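Local coordinates for VAO-type flavoprotein oxidase VAO615 (Myceliophthora thermophila, PDB 6F72), which binds FAD bicovalently and is probably an oxidoreductase whose reduced flavin reacts rapidly with molecular oxygen, though no substrate has been identified, at residues F286-S291 with S550-K555. Numbering follows the deposited sequence.
Sequences FAVVLS and SVFYVK. With FAD (flavin-adenine dinucleotide), chain E.
Phe552 makes a small, buried apolar contact with the side chain of Val288 and the backbone of Phe286 and Ala287, joining the berberine-like C-terminal part of the chain to the FAD-binding PCMH-type domain beside the cofactor's adenine. With its CB pointing toward the other segment and CG anti to the carbonyl carbon (chi1 -53°), the ring is carried to Val288. Its CZ touches CG2 of Val288 at 3.6 Å, the two side chains crossing at about a right angle. Further round the ring, CE2 lies 3.9 Å from CA of Ala287, whose CB points away and packs on Val256; the Phe286 side chain likewise turns away, to helix 272-278. CG2 of Val551 sits over one face of the ring, nearer its margin than its centre, while Leu140 and Ala259 add to the apolar surroundings. Asp547 OD2 and Lys543 NZ hydrogen-bond the N and O of Phe552, holding the backbone from which the ring projects. Cutting Phe552 back to an alanine would probably take away the methyl contact of Val288 and leave a gap between the two segments. Val289 pairs with the adenine through its backbone: its N donates to FAD N1A (2.8 Å, 168°). Its O accepts from FAD N6A (2.7 Å, 172°). From the other segment, Val554 CG1 packs 3.4 Å from FAD O3B. The chemistry thus divides the work: nonpolar groups join the segments, while nearly straight backbone hydrogen bonds recognise the adenine.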
loop_
_atom_site.group_PDB
_atom_site.type_symbol
_atom_site.label_atom_id
_atom_site.label_comp_id
_atom_site.label_asym_id
_atom_site.label_seq_id
_atom_site.Cartn_x
_atom_site.Cartn_y
_atom_site.Cartn_z
ATOM N N PHE A 286 0.836 12.017 10.765
ATOM C CA PHE A 286 0.230 13.351 10.939
ATOM C C PHE A 286 -0.942 13.409 11.915
ATOM O O PHE A 286 -1.058 14.374 12.665
ATOM C CB PHE A 286 -0.180 13.959 9.594
ATOM C CG PHE A 286 0.980 14.200 8.662
ATOM C CD1 PHE A 286 1.950 15.171 8.963
ATOM C CD2 PHE A 286 1.110 13.456 7.489
ATOM C CE1 PHE A 286 3.023 15.390 8.115
ATOM C CE2 PHE A 286 2.190 13.682 6.625
ATOM C CZ PHE A 286 3.147 14.645 6.944
ATOM N N ALA A 287 -1.792 12.380 11.873
ATOM C CA ALA A 287 -3.041 12.302 12.644
ATOM C C ALA A 287 -3.667 10.918 12.473
ATOM O O ALA A 287 -3.305 10.171 11.551
ATOM C CB ALA A 287 -4.025 13.391 12.193
ATOM N N VAL A 288 -4.622 10.595 13.345
ATOM C CA VAL A 288 -5.386 9.363 13.218
ATOM C C VAL A 288 -6.614 9.666 12.372
ATOM O O VAL A 288 -7.448 10.497 12.756
ATOM C CB VAL A 288 -5.789 8.787 14.601
ATOM C CG1 VAL A 288 -6.444 7.429 14.459
ATOM C CG2 VAL A 288 -4.579 8.681 15.509
ATOM N N VAL A 289 -6.735 8.982 11.239
ATOM C CA VAL A 289 -7.847 9.218 10.312
ATOM C C VAL A 289 -9.022 8.318 10.678
ATOM O O VAL A 289 -8.848 7.092 10.810
ATOM C CB VAL A 289 -7.423 8.972 8.841
ATOM C CG1 VAL A 289 -8.629 8.800 7.923
ATOM C CG2 VAL A 289 -6.494 10.089 8.349
ATOM N N LEU A 290 -10.199 8.928 10.829
ATOM C CA LEU A 290 -11.446 8.204 11.105
ATOM C C LEU A 290 -12.265 7.937 9.852
ATOM O O LEU A 290 -12.983 6.946 9.763
ATOM C CB LEU A 290 -12.282 8.958 12.134
ATOM C CG LEU A 290 -11.687 9.205 13.524
ATOM C CD1 LEU A 290 -12.559 10.220 14.248
ATOM C CD2 LEU A 290 -11.588 7.923 14.339
ATOM N N SER A 291 -12.164 8.841 8.881
ATOM C CA SER A 291 -12.819 8.667 7.595
ATOM C C SER A 291 -12.183 9.603 6.594
ATOM O O SER A 291 -11.468 10.542 6.974
ATOM C CB SER A 291 -14.333 8.952 7.695
ATOM O OG SER A 291 -14.603 10.346 7.738
ATOM N N SER A 550 5.741 14.536 18.799
ATOM C CA SER A 550 6.015 13.331 18.010
ATOM C C SER A 550 5.421 12.078 18.657
ATOM O O SER A 550 6.131 11.093 18.922
ATOM C CB SER A 550 7.524 13.184 17.719
ATOM O OG SER A 550 8.067 14.393 17.189
ATOM N N VAL A 551 4.121 12.128 18.940
ATOM C CA VAL A 551 3.426 10.936 19.437
ATOM C C VAL A 551 3.261 9.901 18.331
ATOM O O VAL A 551 3.244 8.705 18.612
ATOM C CB VAL A 551 2.127 11.197 20.309
ATOM C CG1 VAL A 551 1.877 12.663 20.618
ATOM C CG2 VAL A 551 0.879 10.450 19.810
ATOM N N PHE A 552 3.181 10.354 17.081
ATOM C CA PHE A 552 3.078 9.417 15.983
ATOM C C PHE A 552 4.440 9.145 15.350
ATOM O O PHE A 552 5.143 10.064 14.941
ATOM C CB PHE A 552 2.038 9.848 14.959
ATOM C CG PHE A 552 0.685 10.144 15.556
ATOM C CD1 PHE A 552 -0.028 9.163 16.235
ATOM C CD2 PHE A 552 0.118 11.419 15.428
ATOM C CE1 PHE A 552 -1.273 9.443 16.787
ATOM C CE2 PHE A 552 -1.132 11.706 15.968
ATOM C CZ PHE A 552 -1.831 10.712 16.650
ATOM N N TYR A 553 4.818 7.872 15.329
ATOM C CA TYR A 553 6.057 7.441 14.690
ATOM C C TYR A 553 5.771 6.307 13.713
ATOM O O TYR A 553 5.107 5.327 14.063
ATOM C CB TYR A 553 7.086 6.993 15.744
ATOM C CG TYR A 553 8.210 6.174 15.135
ATOM C CD1 TYR A 553 9.338 6.798 14.595
ATOM C CD2 TYR A 553 8.113 4.781 15.039
ATOM C CE1 TYR A 553 10.353 6.052 14.008
ATOM C CE2 TYR A 553 9.123 4.023 14.457
ATOM C CZ TYR A 553 10.235 4.672 13.939
ATOM O OH TYR A 553 11.227 3.937 13.362
ATOM N N VAL A 554 6.299 6.429 12.500
ATOM C CA VAL A 554 6.409 5.299 11.569
ATOM C C VAL A 554 7.808 5.346 10.954
ATOM O O VAL A 554 8.333 6.441 10.699
ATOM C CB VAL A 554 5.310 5.281 10.459
ATOM C CG1 VAL A 554 3.928 4.926 11.011
ATOM C CG2 VAL A 554 5.237 6.608 9.703
ATOM N N LYS A 555 8.396 4.179 10.701
ATOM C CA LYS A 555 9.687 4.066 10.024
ATOM C C LYS A 555 9.536 4.655 8.624
ATOM O O LYS A 555 8.553 4.361 7.926
ATOM C CB LYS A 555 10.159 2.602 9.951
ATOM C CG LYS A 555 11.563 2.394 9.359
ATOM C CD LYS A 555 12.651 2.909 10.307
ATOM C CE LYS A 555 14.067 2.684 9.787
ATOM N NZ LYS A 555 14.341 1.236 9.580
HETATM P PA FAD E . -1.729 -0.639 7.079
HETATM O O1A FAD E . -0.449 -1.425 7.207
HETATM O O2A FAD E . -2.809 -0.955 8.075
HETATM O O5B FAD E . -1.364 0.925 7.141
HETATM C C5B FAD E . -0.244 1.470 6.443
HETATM C C4B FAD E . 0.256 2.749 7.103
HETATM O O4B FAD E . -0.809 3.699 7.180
HETATM C C3B FAD E . 0.763 2.571 8.521
HETATM O O3B FAD E . 1.860 3.479 8.687
HETATM C C2B FAD E . -0.393 3.008 9.405
HETATM O O2B FAD E . 0.060 3.550 10.648
HETATM C C1B FAD E . -1.070 4.063 8.546
HETATM N N9A FAD E . -2.541 4.146 8.712
HETATM C C8A FAD E . -3.443 3.294 8.179
HETATM N N7A FAD E . -4.707 3.680 8.487
HETATM C C5A FAD E . -4.616 4.801 9.219
HETATM C C6A FAD E . -5.574 5.725 9.867
HETATM N N6A FAD E . -6.901 5.482 9.779
HETATM N N1A FAD E . -5.081 6.785 10.547
HETATM C C2A FAD E . -3.755 7.027 10.645
HETATM N N3A FAD E . -2.823 6.227 10.069
HETATM C C4A FAD E . -3.187 5.119 9.359
HETATM N N1 FAD E . -0.515 0.264 -3.370
HETATM C C2 FAD E . -0.827 0.873 -4.542
HETATM O O2 FAD E . -0.605 2.100 -4.667
HETATM N N3 FAD E . -1.368 0.191 -5.576
HETATM C C4 FAD E . -1.629 -1.126 -5.542
HETATM O O4 FAD E . -2.128 -1.716 -6.527
HETATM C C4X FAD E . -1.325 -1.856 -4.291
HETATM N N5 FAD E . -1.570 -3.178 -4.166
HETATM C C5X FAD E . -1.283 -3.850 -3.013
HETATM C C6 FAD E . -1.550 -5.232 -2.902
HETATM C C7 FAD E . -1.246 -5.899 -1.695
HETATM C C7M FAD E . -1.533 -7.387 -1.599
HETATM C C8 FAD E . -0.656 -5.142 -0.532
HETATM C C8M FAD E . -0.386 -5.746 0.839
HETATM C C9 FAD E . -0.403 -3.780 -0.664
HETATM C C9A FAD E . -0.689 -3.103 -1.853
HETATM N N10 FAD E . -0.444 -1.713 -1.963
HETATM C C10 FAD E . -0.736 -1.062 -3.181
HETATM C "C1'" FAD E . 0.180 -0.992 -0.857
HETATM C "C2'" FAD E . -0.665 -0.083 -0.016
HETATM O "O2'" FAD E . -0.933 1.090 -0.781
HETATM C "C3'" FAD E . 0.193 0.250 1.199
HETATM O "O3'" FAD E . 0.750 -0.948 1.783
HETATM C "C4'" FAD E . -0.601 1.019 2.244
HETATM O "O4'" FAD E . 0.288 1.516 3.246
HETATM C "C5'" FAD E . -1.722 0.167 2.843
HETATM O "O5'" FAD E . -2.393 0.857 3.886
HETATM P P FAD E . -3.383 0.049 4.859
HETATM O O1P FAD E . -4.308 -0.785 4.019
HETATM O O2P FAD E . -3.903 1.072 5.842
HETATM O O3P FAD E . -2.351 -0.928 5.627
#